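Local coordinates for oligopeptide ABC transporter OppAIV (Borrelia burgdorferi B31, PDB 4GL8), which probably serves as the binding component of an ABC transporter, capturing peptides outside the cytoplasmic membrane and handing them over for import, at residues T249-Y254 and N265-L270; V374-N377 and Q382-I385; S500-R505 and I516-N521. One frame throughout, in Å; residues are numbered along the deposited sequence. Where two conformers were deposited one is given.

Interaction 1: residues T249-Y254 and N265-L270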
# COMPACT_ATOMS: atom_id res chain seq x y z
N THR A 249 1.11 -10.38 22.52
CA THR A 249 -0.00 -11.31 22.62
C THR A 249 0.09 -12.28 21.46
O THR A 249 0.07 -13.49 21.64
CB THR A 249 -1.33 -10.56 22.53
OG1 THR A 249 -1.40 -9.62 23.61
CG2 THR A 249 -2.51 -11.54 22.59
N ALA A 250 0.22 -11.71 20.27
CA ALA A 250 0.44 -12.49 19.06
C ALA A 250 1.62 -13.47 19.19
O ALA A 250 1.53 -14.63 18.78
CB ALA A 250 0.65 -11.55 17.87
N TYR A 251 2.73 -13.00 19.76
CA TYR A 251 3.91 -13.85 19.84
C TYR A 251 3.70 -15.00 20.84
O TYR A 251 4.16 -16.13 20.59
CB TYR A 251 5.14 -13.04 20.20
CG TYR A 251 6.41 -13.84 20.24
CD1 TYR A 251 6.82 -14.54 19.12
CD2 TYR A 251 7.21 -13.87 21.38
CE1 TYR A 251 7.99 -15.27 19.13
CE2 TYR A 251 8.38 -14.60 21.40
CZ TYR A 251 8.78 -15.29 20.27
OH TYR A 251 9.93 -16.02 20.27
N ASN A 252 2.98 -14.72 21.93
CA ASN A 252 2.69 -15.74 22.94
C ASN A 252 1.72 -16.78 22.40
O ASN A 252 1.85 -17.96 22.69
CB ASN A 252 2.14 -15.10 24.22
CG ASN A 252 3.21 -14.40 25.05
OD1 ASN A 252 4.40 -14.75 25.01
ND2 ASN A 252 2.79 -13.41 25.84
N MET A 253 0.77 -16.34 21.60
CA MET A 253 -0.12 -17.27 20.91
C MET A 253 0.62 -18.18 19.93
O MET A 253 0.26 -19.34 19.78
CB MET A 253 -1.22 -16.53 20.17
CG MET A 253 -2.31 -16.03 21.10
SD MET A 253 -3.38 -14.86 20.25
CE MET A 253 -4.38 -15.93 19.21
N TYR A 254 1.64 -17.64 19.27
CA TYR A 254 2.40 -18.37 18.30
C TYR A 254 3.31 -19.42 18.99
O TYR A 254 3.43 -20.55 18.52
CB TYR A 254 3.21 -17.39 17.44
CG TYR A 254 4.10 -18.07 16.42
CD1 TYR A 254 3.62 -18.36 15.16
CD2 TYR A 254 5.39 -18.45 16.74
CE1 TYR A 254 4.41 -18.99 14.22
CE2 TYR A 254 6.20 -19.10 15.80
CZ TYR A 254 5.70 -19.38 14.55
OH TYR A 254 6.46 -20.02 13.59
N ASN A 265 3.97 -8.14 12.23
CA ASN A 265 3.70 -7.70 13.61
C ASN A 265 4.47 -8.50 14.68
O ASN A 265 3.87 -9.02 15.62
CB ASN A 265 2.18 -7.77 13.88
CG ASN A 265 1.79 -7.14 15.23
OD1 ASN A 265 2.34 -6.12 15.63
ND2 ASN A 265 0.82 -7.77 15.92
N VAL A 266 5.78 -8.60 14.53
CA VAL A 266 6.62 -9.32 15.50
C VAL A 266 7.10 -8.41 16.65
O VAL A 266 7.06 -7.19 16.53
CB VAL A 266 7.84 -9.95 14.82
CG1 VAL A 266 7.38 -10.89 13.73
CG2 VAL A 266 8.78 -8.87 14.27
N PRO A 267 7.52 -8.99 17.78
CA PRO A 267 7.96 -8.11 18.86
C PRO A 267 9.28 -7.44 18.52
O PRO A 267 10.31 -8.14 18.41
CB PRO A 267 8.10 -9.05 20.06
CG PRO A 267 7.23 -10.18 19.72
CD PRO A 267 7.35 -10.36 18.24
N PRO A 268 9.27 -6.10 18.34
CA PRO A 268 10.44 -5.36 17.87
C PRO A 268 11.61 -5.49 18.82
O PRO A 268 12.75 -5.46 18.39
CB PRO A 268 9.92 -3.91 17.84
CG PRO A 268 8.87 -3.86 18.91
CD PRO A 268 8.18 -5.19 18.75
N ASP A 269 11.33 -5.64 20.11
CA ASP A 269 12.34 -5.88 21.14
C ASP A 269 13.02 -7.25 21.08
O ASP A 269 14.11 -7.41 21.61
CB ASP A 269 11.71 -5.74 22.53
CG ASP A 269 11.60 -4.30 22.99
OD1 ASP A 269 11.69 -3.39 22.15
OD2 ASP A 269 11.43 -4.10 24.22
N LEU A 270 12.36 -8.26 20.50
CA LEU A 270 12.89 -9.64 20.59
C LEU A 270 13.56 -10.07 19.30
O LEU A 270 13.94 -11.22 19.13
CB LEU A 270 11.78 -10.63 20.96
CG LEU A 270 11.15 -10.42 22.34
CD1 LEU A 270 9.87 -11.22 22.48
CD2 LEU A 270 12.12 -10.78 23.45
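A chi1 of -177° sets the Tyr251 ring beside its own carbonyl carbon, opposite the backbone N, and points it at Pro267 and Leu270, and Leu270 meets it with CG lodged beside its own backbone N (chi1 -64°). The contact is apolar at its centre. Pro267 presents the outer corner of its pyrrolidine ring to the root of the tyrosine: CG lies 3.6 Å from Tyr251 CB and touches the first ring carbon as well, with Pro267 CD next to it, 4.0 Å from Tyr251 CB. The two side chains cross at about a right angle, the proline ring lying against CB and CG where the aromatic ring leaves the helix. Further out, one branch of Leu270 takes over, its CD1 approaching Tyr251 CE2 at 3.8 Å, with CD2 of the tyrosine almost as near. Tyr251 is thus supported at base and flank by residues three apart in the loop. The backbone hydrogen bond from Leu270 N to Pro267 O (2.9 Å) closes a turn that brings both side chains to the same tyrosine; the turn precedes helix 271-274 and leaves Leu270 at its N-cap position. In the solute-binding protein the loop after strand 261-263 thereby comes back to pack beside helix 247-255. Near the start of the loop, the end of the Asn265 side chain comes up to the helix, ND2 4.3 Å from Ala250 CB without bonding there; its polar partner is Asn35 OD1, at the end of strand 31-35. Pro267 also touches Ser247 and Ile248 in the first turn of the helix, and Leu274 of helix 271-274 packs against both Tyr251 and Pro267. Leu503 of strand 492-504 adds a further apolar neighbour to the tyrosine.

Interaction 2: residues V374-N377 and Q382-I385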
# COMPACT_ATOMS: atom_id res chain seq x y z
N VAL A 374 2.96 14.26 17.34
CA VAL A 374 3.33 13.27 16.37
C VAL A 374 2.40 12.08 16.50
O VAL A 374 2.40 11.40 17.52
CB VAL A 374 4.80 12.80 16.52
CG1 VAL A 374 5.07 11.65 15.55
CG2 VAL A 374 5.76 13.94 16.25
N LYS A 375 1.61 11.84 15.46
CA LYS A 375 0.66 10.72 15.44
C LYS A 375 1.29 9.48 14.83
O LYS A 375 2.12 9.57 13.92
CB LYS A 375 -0.62 11.08 14.68
CG LYS A 375 -1.62 11.92 15.48
CD LYS A 375 -2.90 12.17 14.71
CE LYS A 375 -3.89 13.02 15.48
NZ LYS A 375 -5.22 13.10 14.82
N TYR A 376 0.87 8.33 15.31
CA TYR A 376 1.29 7.05 14.70
C TYR A 376 0.20 5.99 14.92
O TYR A 376 -0.67 6.14 15.81
CB TYR A 376 2.62 6.58 15.25
CG TYR A 376 2.58 6.25 16.69
CD1 TYR A 376 2.74 7.24 17.66
CD2 TYR A 376 2.35 4.95 17.10
CE1 TYR A 376 2.66 6.92 19.02
CE2 TYR A 376 2.28 4.62 18.44
CZ TYR A 376 2.44 5.61 19.39
OH TYR A 376 2.35 5.23 20.71
N ASN A 377 0.22 4.93 14.11
CA ASN A 377 -0.81 3.89 14.26
C ASN A 377 -0.43 2.97 15.42
O ASN A 377 0.73 2.64 15.58
CB ASN A 377 -0.96 3.11 12.97
CG ASN A 377 0.35 2.57 12.48
OD1 ASN A 377 1.27 3.33 12.24
ND2 ASN A 377 0.44 1.26 12.34
N GLN A 382 5.85 0.84 15.83
CA GLN A 382 5.72 2.24 15.46
C GLN A 382 5.97 3.12 16.66
O GLN A 382 6.57 4.20 16.52
CB GLN A 382 4.38 2.56 14.84
CG GLN A 382 4.17 1.90 13.49
CD GLN A 382 5.31 2.16 12.51
OE1 GLN A 382 5.90 3.24 12.46
NE2 GLN A 382 5.61 1.17 11.71
N ARG A 383 5.57 2.63 17.83
CA ARG A 383 5.81 3.33 19.08
C ARG A 383 7.30 3.54 19.30
O ARG A 383 7.74 4.64 19.64
CB ARG A 383 5.22 2.52 20.24
CG ARG A 383 5.43 3.14 21.61
CD ARG A 383 4.57 2.44 22.65
NE ARG A 383 5.02 1.08 22.94
CZ ARG A 383 4.36 -0.02 22.58
NH1 ARG A 383 3.21 0.05 21.93
NH2 ARG A 383 4.86 -1.21 22.90
N LYS A 384 8.07 2.45 19.13
CA LYS A 384 9.50 2.50 19.37
C LYS A 384 10.14 3.48 18.39
O LYS A 384 10.96 4.31 18.78
CB LYS A 384 10.16 1.10 19.31
N ILE A 385 9.74 3.42 17.12
CA ILE A 385 10.28 4.34 16.11
C ILE A 385 9.94 5.78 16.49
O ILE A 385 10.80 6.64 16.47
CB ILE A 385 9.75 4.03 14.69
CG1 ILE A 385 10.20 2.63 14.21
CG2 ILE A 385 10.28 5.07 13.71
CD1 ILE A 385 9.44 2.16 12.97
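Strand 372-377 ends just ahead of helix 380-397, and the chain doubles back so closely that Tyr376 and Gln382 bring their CA atoms to 6.6 Å. Tyr376 lies against the first turns of the helix, its CG held between the backbone N and the carbonyl carbon (chi1 65°), which carries the ring across the gap. The CD2 and CE2 atoms do the touching: CD2 meets Gln382 CB at 3.9 Å, and the next carbon, CE2, rests 3.8 Å from Arg383 CA. The phenol oxygen reaches on toward the aliphatic part of the arginine, a contact that is less certain because this side chain was modelled in two conformers. In one of them the guanidinium forms a salt bridge with Asp380. These elements belong to a beta-alpha-beta crossover in which helix 380-397 links the parallel strands 372-377 and 401-406, within an alpha/beta lobe of the peptide-binding protein. Beside the tyrosine, the CG methylene of Gln382 rests on the amide of Asn377. Gln382 is bent at chi2 (-52°), and its CG comes to 3.5 Å from Asn377 OD1, a van der Waals approach rather than a bond, with the two amide planes turned 29° apart. Gln382 CB also sits 3.7 Å from the backbone O of Asn377, so the glutamine stem is wedged against main chain and side chain of one residue. The Asn377 amide is used at both ends, since OD1 is hydrogen-bonded to Arg424 NH1 of strand 422-428 and ND2 to the backbone of the bound peptide. Arg424 probably helps to fix the rotation of that amide for the ligand. Gln382 packs on the peptide backbone too, and its own backbone N is hydrogen-bonded to Ser379 OG.

Interaction 3: residues S500-R505 and I516-N521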
# COMPACT_ATOMS: atom_id res chain seq x y z
N SER A 500 10.45 -6.27 5.94
CA SER A 500 9.45 -6.82 6.85
C SER A 500 9.87 -8.17 7.42
O SER A 500 10.59 -8.92 6.80
CB SER A 500 8.13 -6.98 6.12
OG SER A 500 7.44 -5.74 6.08
N SER A 501 9.35 -8.47 8.60
CA SER A 501 9.71 -9.68 9.33
C SER A 501 8.49 -10.60 9.41
O SER A 501 7.37 -10.12 9.43
CB SER A 501 10.17 -9.30 10.74
OG SER A 501 11.53 -8.90 10.75
N TYR A 502 8.70 -11.91 9.39
CA TYR A 502 7.58 -12.86 9.48
C TYR A 502 7.94 -14.09 10.30
O TYR A 502 9.12 -14.50 10.32
CB TYR A 502 7.16 -13.36 8.09
CG TYR A 502 7.02 -12.31 7.03
CD1 TYR A 502 5.76 -11.86 6.61
CD2 TYR A 502 8.16 -11.76 6.42
CE1 TYR A 502 5.64 -10.89 5.64
CE2 TYR A 502 8.04 -10.79 5.45
CZ TYR A 502 6.78 -10.36 5.06
OH TYR A 502 6.67 -9.40 4.08
N LEU A 503 6.93 -14.66 10.96
CA LEU A 503 7.04 -15.99 11.55
C LEU A 503 6.02 -16.86 10.84
O LEU A 503 4.88 -16.46 10.66
CB LEU A 503 6.76 -16.00 13.06
CG LEU A 503 7.78 -15.23 13.92
CD1 LEU A 503 7.22 -14.96 15.32
CD2 LEU A 503 9.09 -15.98 14.02
N PHE A 504 6.44 -18.07 10.47
CA PHE A 504 5.60 -19.00 9.71
C PHE A 504 6.04 -20.41 10.08
O PHE A 504 7.22 -20.73 10.03
CB PHE A 504 5.76 -18.72 8.22
CG PHE A 504 5.06 -19.69 7.31
CD1 PHE A 504 3.70 -19.55 7.01
CD2 PHE A 504 5.77 -20.68 6.67
CE1 PHE A 504 3.07 -20.42 6.14
CE2 PHE A 504 5.14 -21.57 5.80
CZ PHE A 504 3.78 -21.44 5.53
N ARG A 505 5.08 -21.24 10.47
CA ARG A 505 5.32 -22.60 10.94
C ARG A 505 5.64 -23.53 9.76
O ARG A 505 4.78 -24.29 9.29
CB ARG A 505 4.10 -23.09 11.74
CG ARG A 505 3.97 -22.43 13.12
CD ARG A 505 5.04 -22.90 14.10
NE ARG A 505 5.08 -24.37 14.25
CZ ARG A 505 4.29 -25.09 15.06
NH1 ARG A 505 3.38 -24.52 15.86
NH2 ARG A 505 4.40 -26.40 15.06
N ILE A 516 8.78 -9.40 -2.88
CA ILE A 516 9.18 -8.00 -2.81
C ILE A 516 7.98 -7.04 -2.72
O ILE A 516 8.13 -5.93 -2.20
CB ILE A 516 10.15 -7.64 -3.97
CG1 ILE A 516 10.78 -6.25 -3.73
CG2 ILE A 516 9.44 -7.67 -5.32
CD1 ILE A 516 12.05 -5.98 -4.51
N SER A 517 6.81 -7.47 -3.17
CA SER A 517 5.61 -6.66 -3.14
C SER A 517 4.58 -7.12 -2.10
O SER A 517 3.48 -6.58 -2.06
CB SER A 517 4.94 -6.69 -4.52
OG SER A 517 4.67 -8.03 -4.89
N GLU A 518 4.94 -8.10 -1.27
CA GLU A 518 4.01 -8.73 -0.34
C GLU A 518 2.71 -9.16 -0.99
O GLU A 518 1.64 -8.96 -0.44
CB GLU A 518 3.75 -7.81 0.88
CG GLU A 518 5.01 -7.39 1.63
CD GLU A 518 4.72 -6.92 3.05
OE1 GLU A 518 3.83 -6.07 3.21
OE2 GLU A 518 5.38 -7.39 4.01
N ARG A 519 2.78 -9.73 -2.18
CA ARG A 519 1.57 -10.22 -2.84
C ARG A 519 1.45 -11.69 -2.52
O ARG A 519 2.15 -12.51 -3.10
CB ARG A 519 1.63 -9.99 -4.34
CG ARG A 519 1.18 -8.60 -4.76
CD ARG A 519 1.47 -8.38 -6.24
NE ARG A 519 1.11 -7.03 -6.68
CZ ARG A 519 1.28 -6.55 -7.91
NH1 ARG A 519 1.80 -7.31 -8.88
NH2 ARG A 519 0.93 -5.32 -8.18
N PHE A 520 0.60 -12.02 -1.55
CA PHE A 520 0.47 -13.40 -1.11
C PHE A 520 -0.82 -14.06 -1.51
O PHE A 520 -1.89 -13.45 -1.39
CB PHE A 520 0.60 -13.50 0.40
CG PHE A 520 1.83 -12.87 0.93
CD1 PHE A 520 3.08 -13.24 0.44
CD2 PHE A 520 1.77 -11.90 1.91
CE1 PHE A 520 4.23 -12.66 0.92
CE2 PHE A 520 2.92 -11.33 2.39
CZ PHE A 520 4.15 -11.71 1.90
N ASN A 521 -0.70 -15.32 -1.93
CA ASN A 521 -1.82 -16.21 -2.22
C ASN A 521 -1.83 -17.36 -1.20
O ASN A 521 -1.16 -18.42 -1.38
CB ASN A 521 -1.71 -16.75 -3.64
CG ASN A 521 -2.98 -17.43 -4.11
OD1 ASN A 521 -3.78 -18.00 -3.33
ND2 ASN A 521 -3.19 -17.37 -5.41
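Tyr502 OH donates a very short hydrogen bond to Glu518 OE2, modelled at 2.4 Å, a length too short to be relied on exactly. The carboxylate oxygen lies at the edge of the tyrosine ring, near its plane, while the carboxylate plane is turned 62° from it. Ser500 OG reaches Glu518 OE2 at 3.4 Å, but this second bond is weak; the serine hydroxyl has a stronger partner in Lys264 NZ. Two hydroxyls from alternate residues of one strand therefore converge on OE2. Glu518 presents its acid from a backbone in the left-handed region, and its side chain runs extended beyond CG (chi2 -160°), carrying the carboxylate to the tyrosine. Glu518 C lies 3.9 Å above the Phe520 ring plane, over its centre. Phe520 in turn points the end of its ring at Tyr502: CZ lies 4.1 Å from Tyr502 CE1, and the phenol oxygen stands near the plane of the phenylalanine ring. Trp512 meets both Phe520 and Phe504. Strand 492-504 carries the tyrosine, hydrogen-bonded through its backbone to strands 280-285 and 261-263, while the loop bearing Glu518 connects strands 509-510 and 526-527 and is tied by the Arg519-Asp175 salt bridge to helix 173-176.

From the N terminus the three contacts follow in series, none nested in or crossing another. Interaction 1 closes a ten-residue connection through strand 261-263, and interaction 2 a four-residue connection, two of its residues already in helix 380-397. Interaction 3, near the C terminus, closes ten residues through strand 509-510. Interactions 1 and 3 touch, since Tyr254 packs on Leu503 and Arg505, and Val266 CG2 lies 3.8 Å from Ser501 CB; strand 492-504 thus joins the helix-loop unit to the C-terminal loop. Interaction 2 stands apart, its centre about 17 Å from that of interaction 1 and about 22 Å from that of interaction 3, beside the bound peptide.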